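Local atomic coordinates of ornithine decarboxylase (Entamoeba histolytica, PDB entry 4AIB), a protein that probably catalyses the pyridoxal 5'-phosphate-dependent decarboxylation of L-ornithine to putrescine and carbon dioxide as a homodimer. Residues M47-P52 against T238-I243; Y218-G223 against T252-E257; E41-N46 against A256-Y261; K202-V207 against K244-P249. All coordinates share one frame; numbering follows the deposited sequence.

Contact 1: residues M47-P52 against T238-I243; sequences MPTVRP and TIEKTI
M47 and E240 bring the two backbones closest, 6.4 Å between their CA atoms, where the turn leaving helix 33-46 passes one side of helix 232-245 before the chain enters strand 50-55. Helix 232-245 is one of the outer helices of the PLP-binding alpha/beta-barrel, and the turn feeds one of the barrel's parallel strands. E240 carries the polar part. Its side chain leaves the helix with CG anti to the backbone N (chi1 -165°) and then bends at chi2, which swings the carboxylate over the turn. There T49 OG1 donates to E240 OE2 at 2.6 Å, on the syn side of the carboxylate and 24° out of its plane. The other oxygen, E240 OE1, lies 3.3 Å from P48 CD. On the buried side of the helix, next to E240, the contact is apolar: M47 bends at chi3 and lays its methyl CE 3.8 Å from I239 CG2. I239 and I243 also touch L200 of helix 194-212, while V50 packs on F254 and A256 of strand 253-256. The single hydroxyl-carboxylate bond thus ties the turn to the helix at the more exposed side, whereas the M47 thioether and I239 pack by apolar contact on the buried side.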
loop_
_atom_site.group_PDB
_atom_site.type_symbol
_atom_site.label_atom_id
_atom_site.label_comp_id
_atom_site.label_asym_id
_atom_site.label_seq_id
_atom_site.Cartn_x
_atom_site.Cartn_y
_atom_site.Cartn_z
ATOM N N MET A 47 -0.390 28.958 -17.061
ATOM C CA MET A 47 -1.436 29.352 -16.113
ATOM C C MET A 47 -0.927 30.432 -15.153
ATOM O O MET A 47 -0.526 30.126 -14.026
ATOM C CB MET A 47 -1.956 28.137 -15.334
ATOM C CG MET A 47 -2.723 27.134 -16.181
ATOM S SD MET A 47 -3.266 25.677 -15.270
ATOM C CE MET A 47 -4.767 26.286 -14.508
ATOM N N PRO A 48 -0.930 31.705 -15.603
ATOM C CA PRO A 48 -0.414 32.807 -14.788
ATOM C C PRO A 48 -1.322 33.191 -13.618
ATOM O O PRO A 48 -0.822 33.606 -12.571
ATOM C CB PRO A 48 -0.321 33.974 -15.787
ATOM C CG PRO A 48 -0.447 33.361 -17.142
ATOM C CD PRO A 48 -1.330 32.171 -16.940
ATOM N N THR A 49 -2.635 33.049 -13.795
ATOM C CA THR A 49 -3.600 33.475 -12.774
ATOM C C THR A 49 -3.918 32.394 -11.735
ATOM O O THR A 49 -4.564 32.675 -10.720
ATOM C CB THR A 49 -4.913 33.996 -13.402
ATOM O OG1 THR A 49 -5.477 32.992 -14.255
ATOM C CG2 THR A 49 -4.664 35.270 -14.206
ATOM N N VAL A 50 -3.462 31.169 -11.986
ATOM C CA VAL A 50 -3.690 30.055 -11.062
ATOM C C VAL A 50 -2.381 29.607 -10.409
ATOM O O VAL A 50 -1.502 29.048 -11.072
ATOM C CB VAL A 50 -4.392 28.859 -11.751
ATOM C CG1 VAL A 50 -4.705 27.764 -10.740
ATOM C CG2 VAL A 50 -5.669 29.310 -12.447
ATOM N N ARG A 51 -2.264 29.863 -9.107
ATOM C CA ARG A 51 -1.085 29.478 -8.334
ATOM C C ARG A 51 -1.164 28.004 -7.929
ATOM O O ARG A 51 -2.165 27.576 -7.346
ATOM C CB ARG A 51 -0.938 30.365 -7.093
ATOM C CG ARG A 51 0.324 30.096 -6.286
ATOM C CD ARG A 51 0.265 30.729 -4.908
ATOM N NE ARG A 51 1.356 30.254 -4.057
ATOM C CZ ARG A 51 1.605 30.690 -2.825
ATOM N NH1 ARG A 51 0.843 31.627 -2.272
ATOM N NH2 ARG A 51 2.624 30.188 -2.142
ATOM N N PRO A 52 -0.106 27.227 -8.230
ATOM C CA PRO A 52 -0.103 25.802 -7.901
ATOM C C PRO A 52 0.214 25.523 -6.431
ATOM O O PRO A 52 1.205 26.024 -5.896
ATOM C CB PRO A 52 0.992 25.235 -8.808
ATOM C CG PRO A 52 1.932 26.371 -9.024
ATOM C CD PRO A 52 1.124 27.636 -8.939
ATOM N N THR A 238 -7.347 26.664 -22.072
ATOM C CA THR A 238 -8.805 26.573 -21.941
ATOM C C THR A 238 -9.287 26.995 -20.555
ATOM O O THR A 238 -10.289 27.703 -20.436
ATOM C CB THR A 238 -9.345 25.161 -22.256
ATOM O OG1 THR A 238 -8.673 24.193 -21.442
ATOM C CG2 THR A 238 -9.144 24.816 -23.726
ATOM N N ILE A 239 -8.577 26.553 -19.517
ATOM C CA ILE A 239 -8.883 26.940 -18.138
ATOM C C ILE A 239 -8.684 28.447 -17.966
ATOM O O ILE A 239 -9.506 29.120 -17.344
ATOM C CB ILE A 239 -8.022 26.169 -17.108
ATOM C CG1 ILE A 239 -8.190 24.656 -17.284
ATOM C CG2 ILE A 239 -8.389 26.569 -15.682
ATOM C CD1 ILE A 239 -7.104 23.832 -16.622
ATOM N N GLU A 240 -7.596 28.959 -18.540
ATOM C CA GLU A 240 -7.257 30.382 -18.491
ATOM C C GLU A 240 -8.304 31.253 -19.186
ATOM O O GLU A 240 -8.614 32.352 -18.720
ATOM C CB GLU A 240 -5.879 30.611 -19.123
ATOM C CG GLU A 240 -5.247 31.961 -18.820
ATOM C CD GLU A 240 -4.913 32.145 -17.351
ATOM O OE1 GLU A 240 -4.478 31.169 -16.699
ATOM O OE2 GLU A 240 -5.080 33.276 -16.851
ATOM N N LYS A 241 -8.838 30.754 -20.298
ATOM C CA LYS A 241 -9.852 31.466 -21.072
ATOM C C LYS A 241 -11.210 31.425 -20.372
ATOM O O LYS A 241 -11.933 32.423 -20.353
ATOM C CB LYS A 241 -9.949 30.879 -22.484
ATOM C CG LYS A 241 -10.759 31.704 -23.473
ATOM C CD LYS A 241 -10.488 31.257 -24.902
ATOM C CE LYS A 241 -11.453 31.896 -25.888
ATOM N NZ LYS A 241 -12.788 31.235 -25.877
ATOM N N THR A 242 -11.545 30.271 -19.794
ATOM C CA THR A 242 -12.809 30.091 -19.073
ATOM C C THR A 242 -12.859 30.952 -17.806
ATOM O O THR A 242 -13.911 31.500 -17.469
ATOM C CB THR A 242 -13.070 28.606 -18.733
ATOM O OG1 THR A 242 -12.824 27.797 -19.891
ATOM C CG2 THR A 242 -14.512 28.393 -18.282
ATOM N N ILE A 243 -11.719 31.072 -17.123
ATOM C CA ILE A 243 -11.580 31.934 -15.941
ATOM C C ILE A 243 -11.992 33.381 -16.240
ATOM O O ILE A 243 -12.696 34.011 -15.445
ATOM C CB ILE A 243 -10.134 31.881 -15.365
ATOM C CG1 ILE A 243 -9.869 30.555 -14.631
ATOM C CG2 ILE A 243 -9.833 33.079 -14.469
ATOM C CD1 ILE A 243 -10.838 30.216 -13.515
#

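Contact 2: residues Y218-G223 against T252-E257; sequences YLIDIG and TRFIAE
Two carboxylates meet at the C-terminal end of this parallel strand pair: D221 OD2 lies 2.9 Å from E257 OE2, two acceptors of like charge with their planes 83° apart. The chi1 of D221 (-161°) carries its carboxylate across to E257, whose OE2 also has D76 OD1 close by. The other oxygen, D221 OD1, accepts from G223 N in an Asx turn spanning D221 to G223. Strands 219-221 and 253-256 are adjacent in the parallel barrel sheet and belong to the beta-alpha-beta unit whose crossover is helix 232-245; their axes pass 4.8 Å apart. Backbone bonds alternate along the pair, from R253 N to Y218 O at 2.6 Å, through I220 N to R253 O and I255 N to I220 O, to I222 N with I255 O; E257 N also bonds to G223 O. On the face bearing I220 and F254, I220 CB lies 3.5 Å from F254 CD1 and the two side chains point the same way. On the other face L219 CD1 meets I255 CG1 at 3.9 Å, the two side chains crossing at about a right angle. I222 CG1 rests on A256 CB. Amide-carbonyl bonds thus hold the strands in parallel register, apolar groups line the face of I220 and F254, and acidic groups gather at the C-terminal end, on the side of the predicted cofactor lysine K57.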
loop_
_atom_site.group_PDB
_atom_site.type_symbol
_atom_site.label_atom_id
_atom_site.label_comp_id
_atom_site.label_asym_id
_atom_site.label_seq_id
_atom_site.Cartn_x
_atom_site.Cartn_y
_atom_site.Cartn_z
ATOM N N TYR A 218 -13.362 34.417 -1.908
ATOM C CA TYR A 218 -12.240 34.954 -2.679
ATOM C C TYR A 218 -11.297 33.878 -3.228
ATOM O O TYR A 218 -10.301 34.195 -3.880
ATOM C CB TYR A 218 -11.456 35.969 -1.833
ATOM C CG TYR A 218 -10.571 35.352 -0.767
ATOM C CD1 TYR A 218 -11.100 34.937 0.456
ATOM C CD2 TYR A 218 -9.202 35.184 -0.984
ATOM C CE1 TYR A 218 -10.291 34.370 1.430
ATOM C CE2 TYR A 218 -8.388 34.618 -0.016
ATOM C CZ TYR A 218 -8.937 34.215 1.188
ATOM O OH TYR A 218 -8.128 33.654 2.149
ATOM N N LEU A 219 -11.608 32.611 -2.968
ATOM C CA LEU A 219 -10.709 31.525 -3.348
ATOM C C LEU A 219 -11.414 30.414 -4.121
ATOM O O LEU A 219 -12.427 29.879 -3.674
ATOM C CB LEU A 219 -10.003 30.961 -2.108
ATOM C CG LEU A 219 -8.747 30.101 -2.290
ATOM C CD1 LEU A 219 -7.613 30.887 -2.933
ATOM C CD2 LEU A 219 -8.305 29.538 -0.948
ATOM N N ILE A 220 -10.867 30.086 -5.288
ATOM C CA ILE A 220 -11.363 28.976 -6.098
ATOM C C ILE A 220 -10.248 27.950 -6.290
ATOM O O ILE A 220 -9.224 28.236 -6.919
ATOM C CB ILE A 220 -11.915 29.453 -7.466
ATOM C CG1 ILE A 220 -13.056 30.474 -7.289
ATOM C CG2 ILE A 220 -12.351 28.275 -8.333
ATOM C CD1 ILE A 220 -14.284 29.965 -6.556
ATOM N N ASP A 221 -10.455 26.762 -5.724
ATOM C CA ASP A 221 -9.509 25.659 -5.854
ATOM C C ASP A 221 -10.003 24.691 -6.923
ATOM O O ASP A 221 -10.957 23.937 -6.707
ATOM C CB ASP A 221 -9.328 24.940 -4.511
ATOM C CG ASP A 221 -8.056 24.101 -4.453
ATOM O OD1 ASP A 221 -7.645 23.535 -5.489
ATOM O OD2 ASP A 221 -7.468 24.003 -3.355
ATOM N N ILE A 222 -9.343 24.718 -8.078
ATOM C CA ILE A 222 -9.739 23.883 -9.214
ATOM C C ILE A 222 -9.306 22.420 -9.058
ATOM O O ILE A 222 -9.638 21.572 -9.895
ATOM C CB ILE A 222 -9.264 24.468 -10.566
ATOM C CG1 ILE A 222 -7.737 24.599 -10.606
ATOM C CG2 ILE A 222 -9.940 25.809 -10.827
ATOM C CD1 ILE A 222 -7.171 24.813 -11.994
ATOM N N GLY A 223 -8.571 22.142 -7.983
ATOM C CA GLY A 223 -8.174 20.783 -7.624
ATOM C C GLY A 223 -6.992 20.249 -8.404
ATOM O O GLY A 223 -6.145 21.013 -8.874
ATOM N N THR A 252 -11.361 37.739 -6.189
ATOM C CA THR A 252 -11.155 36.282 -6.239
ATOM C C THR A 252 -9.780 35.859 -6.755
ATOM O O THR A 252 -9.289 36.387 -7.754
ATOM C CB THR A 252 -12.228 35.570 -7.090
ATOM O OG1 THR A 252 -12.233 36.121 -8.412
ATOM C CG2 THR A 252 -13.609 35.719 -6.469
ATOM N N ARG A 253 -9.179 34.893 -6.064
ATOM C CA ARG A 253 -7.896 34.314 -6.455
ATOM C C ARG A 253 -8.049 32.821 -6.746
ATOM O O ARG A 253 -8.947 32.164 -6.211
ATOM C CB ARG A 253 -6.839 34.543 -5.366
ATOM C CG ARG A 253 -6.558 36.007 -5.045
ATOM C CD ARG A 253 -5.866 36.727 -6.195
ATOM N NE ARG A 253 -5.815 38.174 -5.987
ATOM C CZ ARG A 253 -6.730 39.037 -6.425
ATOM N NH1 ARG A 253 -7.788 38.616 -7.107
ATOM N NH2 ARG A 253 -6.585 40.332 -6.180
ATOM N N PHE A 254 -7.168 32.292 -7.591
ATOM C CA PHE A 254 -7.290 30.914 -8.059
ATOM C C PHE A 254 -6.084 30.053 -7.703
ATOM O O PHE A 254 -4.940 30.412 -7.988
ATOM C CB PHE A 254 -7.543 30.883 -9.570
ATOM C CG PHE A 254 -8.767 31.644 -9.997
ATOM C CD1 PHE A 254 -10.021 31.045 -9.963
ATOM C CD2 PHE A 254 -8.668 32.962 -10.430
ATOM C CE1 PHE A 254 -11.154 31.745 -10.348
ATOM C CE2 PHE A 254 -9.796 33.668 -10.820
ATOM C CZ PHE A 254 -11.041 33.058 -10.780
ATOM N N ILE A 255 -6.355 28.916 -7.069
ATOM C CA ILE A 255 -5.315 27.940 -6.749
ATOM C C ILE A 255 -5.655 26.566 -7.324
ATOM O O ILE A 255 -6.813 26.286 -7.642
ATOM C CB ILE A 255 -5.037 27.839 -5.228
ATOM C CG1 ILE A 255 -6.325 27.546 -4.445
ATOM C CG2 ILE A 255 -4.348 29.104 -4.726
ATOM C CD1 ILE A 255 -6.095 27.072 -3.024
ATOM N N ALA A 256 -4.631 25.727 -7.470
ATOM C CA ALA A 256 -4.797 24.358 -7.948
ATOM C C ALA A 256 -4.089 23.386 -7.010
ATOM O O ALA A 256 -3.297 23.805 -6.165
ATOM C CB ALA A 256 -4.258 24.223 -9.363
ATOM N N GLU A 257 -4.373 22.094 -7.164
ATOM C CA GLU A 257 -3.749 21.056 -6.340
ATOM C C GLU A 257 -3.001 20.005 -7.179
ATOM O O GLU A 257 -3.324 18.815 -7.109
ATOM C CB GLU A 257 -4.799 20.374 -5.450
ATOM C CG GLU A 257 -5.466 21.274 -4.417
ATOM C CD GLU A 257 -6.627 20.597 -3.702
ATOM O OE1 GLU A 257 -6.986 19.458 -4.075
ATOM O OE2 GLU A 257 -7.189 21.202 -2.763
#

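Contact 3: residues E41-N46 against A256-Y261; sequences ERWKKN and AEPGRY
The indole of W43 takes P258 CG over one face, 4.0 Å from the centroid of the six-membered ring and 25° off its normal, a CH-pi contact. The tryptophan comes from helix 33-46 of the alpha/beta-barrel and packs against the residues joining strand 253-256 to helix 260-264. A fully trans first torsion (chi1 180°) points the indole toward them. At the indole's edge, near its plane, A256 CB touches W43 CZ2 at 3.5 Å, while W43 NE1 is spent on V50 O of the neighbouring strand. Y261 approaches obliquely, its ring plane 57° from the indole's and CE2 3.6 Å from W43 CE3; F232 stacks on the tyrosine. The phenol ends beside the aliphatic part of R42, whose NE forms a salt bridge to E233. Y261 OH hydrogen-bonds to A39 O of helix 33-46, one turn before W43, and lies 3.5 Å from R42 CD.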
loop_
_atom_site.group_PDB
_atom_site.type_symbol
_atom_site.label_atom_id
_atom_site.label_comp_id
_atom_site.label_asym_id
_atom_site.label_seq_id
_atom_site.Cartn_x
_atom_site.Cartn_y
_atom_site.Cartn_z
ATOM N N GLU A 41 8.080 26.296 -14.120
ATOM C CA GLU A 41 8.115 27.426 -15.056
ATOM C C GLU A 41 7.213 27.207 -16.277
ATOM O O GLU A 41 6.808 28.167 -16.931
ATOM C CB GLU A 41 9.554 27.769 -15.478
ATOM C CG GLU A 41 10.285 26.687 -16.263
ATOM C CD GLU A 41 11.608 27.165 -16.835
ATOM O OE1 GLU A 41 11.607 28.148 -17.609
ATOM O OE2 GLU A 41 12.652 26.551 -16.522
ATOM N N ARG A 42 6.907 25.944 -16.568
ATOM C CA ARG A 42 5.941 25.580 -17.606
ATOM C C ARG A 42 4.522 25.905 -17.140
ATOM O O ARG A 42 3.691 26.358 -17.930
ATOM C CB ARG A 42 6.059 24.089 -17.938
ATOM C CG ARG A 42 5.215 23.614 -19.110
ATOM C CD ARG A 42 5.164 22.094 -19.151
ATOM N NE ARG A 42 4.384 21.595 -20.282
ATOM C CZ ARG A 42 4.065 20.317 -20.476
ATOM N NH1 ARG A 42 4.449 19.384 -19.613
ATOM N NH2 ARG A 42 3.353 19.970 -21.541
ATOM N N TRP A 43 4.261 25.667 -15.855
ATOM C CA TRP A 43 2.964 25.954 -15.244
ATOM C C TRP A 43 2.722 27.434 -15.122
ATOM O O TRP A 43 1.642 27.919 -15.464
ATOM C CB TRP A 43 2.863 25.285 -13.873
ATOM C CG TRP A 43 1.552 25.533 -13.160
ATOM C CD1 TRP A 43 1.133 26.705 -12.532
ATOM C CD2 TRP A 43 0.444 24.586 -12.971
ATOM N NE1 TRP A 43 -0.118 26.554 -11.994
ATOM C CE2 TRP A 43 -0.589 25.309 -12.217
ATOM C CE3 TRP A 43 0.211 23.264 -13.336
ATOM C CZ2 TRP A 43 -1.789 24.716 -11.859
ATOM C CZ3 TRP A 43 -1.006 22.675 -12.967
ATOM C CH2 TRP A 43 -1.980 23.386 -12.246
ATOM N N LYS A 44 3.727 28.159 -14.629
ATOM C CA LYS A 44 3.635 29.608 -14.428
ATOM C C LYS A 44 3.472 30.379 -15.739
ATOM O O LYS A 44 2.911 31.477 -15.754
ATOM C CB LYS A 44 4.861 30.128 -13.671
ATOM C CG LYS A 44 4.862 29.818 -12.183
ATOM C CD LYS A 44 6.019 30.508 -11.479
ATOM C CE LYS A 44 5.991 30.267 -9.977
ATOM N NZ LYS A 44 4.882 30.993 -9.297
ATOM N N LYS A 45 3.967 29.797 -16.828
ATOM C CA LYS A 45 3.896 30.407 -18.153
ATOM C C LYS A 45 2.513 30.227 -18.781
ATOM O O LYS A 45 1.973 31.155 -19.387
ATOM C CB LYS A 45 4.977 29.814 -19.063
ATOM C CG LYS A 45 5.103 30.472 -20.427
ATOM C CD LYS A 45 6.166 29.781 -21.265
ATOM C CE LYS A 45 6.149 30.266 -22.705
ATOM N NZ LYS A 45 4.941 29.800 -23.443
ATOM N N ASN A 46 1.949 29.032 -18.631
ATOM C CA ASN A 46 0.662 28.704 -19.241
ATOM C C ASN A 46 -0.553 29.043 -18.381
ATOM O O ASN A 46 -1.618 29.374 -18.909
ATOM C CB ASN A 46 0.638 27.242 -19.690
ATOM C CG ASN A 46 1.311 27.036 -21.033
ATOM O OD1 ASN A 46 0.803 27.469 -22.069
ATOM N ND2 ASN A 46 2.461 26.371 -21.023
ATOM N N ALA A 256 -4.631 25.727 -7.470
ATOM C CA ALA A 256 -4.797 24.358 -7.948
ATOM C C ALA A 256 -4.089 23.386 -7.010
ATOM O O ALA A 256 -3.297 23.805 -6.165
ATOM C CB ALA A 256 -4.258 24.223 -9.363
ATOM N N GLU A 257 -4.373 22.094 -7.164
ATOM C CA GLU A 257 -3.749 21.056 -6.340
ATOM C C GLU A 257 -3.001 20.005 -7.179
ATOM O O GLU A 257 -3.324 18.815 -7.109
ATOM C CB GLU A 257 -4.799 20.374 -5.450
ATOM C CG GLU A 257 -5.466 21.274 -4.417
ATOM C CD GLU A 257 -6.627 20.597 -3.702
ATOM O OE1 GLU A 257 -6.986 19.458 -4.075
ATOM O OE2 GLU A 257 -7.189 21.202 -2.763
ATOM N N PRO A 258 -1.989 20.433 -7.964
ATOM C CA PRO A 258 -1.319 19.457 -8.819
ATOM C C PRO A 258 -0.284 18.626 -8.059
ATOM O O PRO A 258 0.641 19.177 -7.457
ATOM C CB PRO A 258 -0.650 20.325 -9.891
ATOM C CG PRO A 258 -0.518 21.687 -9.286
ATOM C CD PRO A 258 -1.325 21.749 -8.020
ATOM N N GLY A 259 -0.461 17.308 -8.085
ATOM C CA GLY A 259 0.447 16.385 -7.411
ATOM C C GLY A 259 1.269 15.582 -8.399
ATOM O O GLY A 259 2.493 15.720 -8.453
ATOM N N ARG A 260 0.582 14.747 -9.179
ATOM C CA ARG A 260 1.206 13.893 -10.193
ATOM C C ARG A 260 2.005 14.696 -11.225
ATOM O O ARG A 260 3.045 14.241 -11.705
ATOM C CB ARG A 260 0.140 13.034 -10.887
ATOM C CG ARG A 260 0.664 12.129 -11.994
ATOM C CD ARG A 260 -0.448 11.310 -12.629
ATOM N NE ARG A 260 -0.785 10.129 -11.835
ATOM C CZ ARG A 260 -0.214 8.936 -11.978
ATOM N NH1 ARG A 260 0.734 8.743 -12.889
ATOM N NH2 ARG A 260 -0.591 7.927 -11.204
ATOM N N TYR A 261 1.513 15.890 -11.551
ATOM C CA TYR A 261 2.164 16.780 -12.511
ATOM C C TYR A 261 3.570 17.194 -12.063
ATOM O O TYR A 261 4.518 17.141 -12.848
ATOM C CB TYR A 261 1.288 18.014 -12.770
ATOM C CG TYR A 261 1.941 19.082 -13.624
ATOM C CD1 TYR A 261 1.947 18.983 -15.014
ATOM C CD2 TYR A 261 2.545 20.196 -13.040
ATOM C CE1 TYR A 261 2.543 19.960 -15.799
ATOM C CE2 TYR A 261 3.144 21.177 -13.816
ATOM C CZ TYR A 261 3.140 21.055 -15.193
ATOM O OH TYR A 261 3.733 22.029 -15.963
#

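Contact 4: residues K202-V207 against K244-P249; sequences KARNTV and KELEFP
R204 NE donates to L246 O at 2.9 Å, the acceptor lying 10° out of the guanidinium plane while the N-H arrives above the carbonyl plane rather than on a lone pair. Two weak bonds, from NE and NH2, both go to E247 O, so the guanidinium grips consecutive carbonyls as the chain leaves helix 232-245. E247 adopts positive phi just after the helical geometry ends, and this turn presents its carbonyl to the arginine. After leaving helix 194-212 the R204 side chain bends at chi2 (70°), bringing CD over the phenyl of F248: CD sits 3.5 Å from the ring centroid and 5° off its normal, a centred CH-pi contact. Its CZ, 5.2 Å from the same centroid, adds at most a weak cation-pi attraction. Helices 194-212 and 232-245 belong to the outer layer of the alpha/beta-barrel, strand 219-221 intervening between them in the chain. Around the arginine, P249 CD covers one guanidinium face, offset toward its rim and 3.8 Å from R204 CZ. L246 runs antiparallel to the arginine side chain, its CB 3.9 Å from R204 CG. Further along the helix V207 completes the packing: CG1 meets P249 CG at 4.0 Å, tip to tip, and CG2 approaches the F248 ring at its edge. F248 also makes an edge-to-face pair with F254, and V207 and F248 both touch I220.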
loop_
_atom_site.group_PDB
_atom_site.type_symbol
_atom_site.label_atom_id
_atom_site.label_comp_id
_atom_site.label_asym_id
_atom_site.label_seq_id
_atom_site.Cartn_x
_atom_site.Cartn_y
_atom_site.Cartn_z
ATOM N N LYS A 202 -20.062 25.761 -12.787
ATOM C CA LYS A 202 -20.790 25.350 -11.588
ATOM C C LYS A 202 -20.254 26.072 -10.348
ATOM O O LYS A 202 -21.017 26.402 -9.436
ATOM C CB LYS A 202 -20.692 23.831 -11.412
ATOM C CG LYS A 202 -21.587 23.242 -10.332
ATOM C CD LYS A 202 -21.488 21.725 -10.320
ATOM C CE LYS A 202 -22.072 21.140 -9.045
ATOM N NZ LYS A 202 -22.102 19.652 -9.082
ATOM N N ALA A 203 -18.943 26.313 -10.327
ATOM C CA ALA A 203 -18.296 27.043 -9.237
ATOM C C ALA A 203 -18.640 28.530 -9.271
ATOM O O ALA A 203 -18.816 29.151 -8.223
ATOM C CB ALA A 203 -16.787 26.843 -9.279
ATOM N N ARG A 204 -18.733 29.090 -10.478
ATOM C CA ARG A 204 -19.090 30.498 -10.669
ATOM C C ARG A 204 -20.499 30.790 -10.149
ATOM O O ARG A 204 -20.750 31.849 -9.569
ATOM C CB ARG A 204 -18.960 30.890 -12.148
ATOM C CG ARG A 204 -19.263 32.351 -12.466
ATOM C CD ARG A 204 -18.196 33.295 -11.929
ATOM N NE ARG A 204 -18.655 34.682 -11.903
ATOM C CZ ARG A 204 -19.247 35.262 -10.860
ATOM N NH1 ARG A 204 -19.458 34.581 -9.741
ATOM N NH2 ARG A 204 -19.629 36.529 -10.938
ATOM N N ASN A 205 -21.406 29.837 -10.356
ATOM C CA ASN A 205 -22.772 29.931 -9.847
ATOM C C ASN A 205 -22.836 29.807 -8.326
ATOM O O ASN A 205 -23.703 30.403 -7.685
ATOM C CB ASN A 205 -23.664 28.873 -10.502
ATOM C CG ASN A 205 -23.789 29.059 -12.005
ATOM O OD1 ASN A 205 -23.997 30.170 -12.493
ATOM N ND2 ASN A 205 -23.672 27.963 -12.745
ATOM N N THR A 206 -21.911 29.032 -7.761
ATOM C CA THR A 206 -21.815 28.852 -6.312
ATOM C C THR A 206 -21.312 30.128 -5.631
ATOM O O THR A 206 -21.705 30.429 -4.502
ATOM C CB THR A 206 -20.909 27.652 -5.948
ATOM O OG1 THR A 206 -21.273 26.515 -6.741
ATOM C CG2 THR A 206 -21.046 27.285 -4.472
ATOM N N VAL A 207 -20.454 30.874 -6.328
ATOM C CA VAL A 207 -19.933 32.152 -5.832
ATOM C C VAL A 207 -21.057 33.181 -5.689
ATOM O O VAL A 207 -21.215 33.787 -4.627
ATOM C CB VAL A 207 -18.801 32.705 -6.734
ATOM C CG1 VAL A 207 -18.409 34.118 -6.323
ATOM C CG2 VAL A 207 -17.586 31.792 -6.685
ATOM N N LYS A 244 -11.560 33.891 -17.394
ATOM C CA LYS A 244 -11.885 35.251 -17.826
ATOM C C LYS A 244 -13.349 35.415 -18.231
ATOM O O LYS A 244 -13.979 36.421 -17.894
ATOM C CB LYS A 244 -10.984 35.678 -18.989
ATOM C CG LYS A 244 -9.645 36.264 -18.575
ATOM C CD LYS A 244 -8.969 36.940 -19.759
ATOM C CE LYS A 244 -7.756 37.746 -19.325
ATOM N NZ LYS A 244 -7.190 38.530 -20.457
ATOM N N GLU A 245 -13.875 34.426 -18.951
ATOM C CA GLU A 245 -15.225 34.483 -19.524
ATOM C C GLU A 245 -16.340 34.436 -18.482
ATOM O O GLU A 245 -17.388 35.060 -18.660
ATOM C CB GLU A 245 -15.423 33.356 -20.540
ATOM C CG GLU A 245 -14.687 33.561 -21.856
ATOM C CD GLU A 245 -14.650 32.312 -22.720
ATOM O OE1 GLU A 245 -15.121 31.243 -22.272
ATOM O OE2 GLU A 245 -14.141 32.400 -23.856
ATOM N N LEU A 246 -16.112 33.692 -17.402
ATOM C CA LEU A 246 -17.098 33.557 -16.331
ATOM C C LEU A 246 -17.229 34.831 -15.496
ATOM O O LEU A 246 -18.226 35.020 -14.795
ATOM C CB LEU A 246 -16.773 32.354 -15.438
ATOM C CG LEU A 246 -17.021 30.964 -16.036
ATOM C CD1 LEU A 246 -16.300 29.899 -15.225
ATOM C CD2 LEU A 246 -18.509 30.651 -16.136
ATOM N N GLU A 247 -16.219 35.698 -15.591
ATOM C CA GLU A 247 -16.181 36.986 -14.888
ATOM C C GLU A 247 -16.360 36.839 -13.378
ATOM O O GLU A 247 -17.393 37.212 -12.816
ATOM C CB GLU A 247 -17.195 37.979 -15.478
ATOM C CG GLU A 247 -16.836 38.492 -16.865
ATOM C CD GLU A 247 -17.791 39.557 -17.379
ATOM O OE1 GLU A 247 -18.673 40.006 -16.615
ATOM O OE2 GLU A 247 -17.657 39.949 -18.557
ATOM N N PHE A 248 -15.342 36.273 -12.736
ATOM C CA PHE A 248 -15.300 36.146 -11.283
ATOM C C PHE A 248 -15.067 37.515 -10.642
ATOM O O PHE A 248 -14.441 38.382 -11.257
ATOM C CB PHE A 248 -14.192 35.173 -10.871
ATOM C CG PHE A 248 -14.559 33.726 -11.035
ATOM C CD1 PHE A 248 -14.349 33.070 -12.245
ATOM C CD2 PHE A 248 -15.111 33.012 -9.974
ATOM C CE1 PHE A 248 -14.686 31.733 -12.395
ATOM C CE2 PHE A 248 -15.450 31.675 -10.118
ATOM C CZ PHE A 248 -15.238 31.034 -11.330
ATOM N N PRO A 249 -15.576 37.717 -9.407
ATOM C CA PRO A 249 -15.360 38.965 -8.668
ATOM C C PRO A 249 -13.892 39.399 -8.617
ATOM O O PRO A 249 -12.989 38.559 -8.600
ATOM C CB PRO A 249 -15.864 38.627 -7.266
ATOM C CG PRO A 249 -16.943 37.630 -7.504
ATOM C CD PRO A 249 -16.506 36.818 -8.693
#

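Overall arrangement
All four contacts lie in the PLP-binding barrel. Contacts 1, 2 and 4 adjoin one another, centres 10 to 13 Å apart: strand 50-55 pairs with strand 253-256 through a probable hydrogen bond from R51 N to F254 O at 3.0 Å, joining contacts 1 and 2, and I220 CD1 packs on V207 CG2 at 3.8 Å, joining 2 and 4. Contact 3 shares A256 and E257 with contact 2 and meets contact 1 where V50 CG1 lies 3.8 Å from A256 CB; it stays about 10 Å from contact 4 between nearest atoms. The E257 side chain of contact 2 comes within about 9 Å of that of K57, predicted to carry the cofactor, which is not attached in this structure, and P258 of contact 3 within about 11 Å; contacts 1 and 4 are remote.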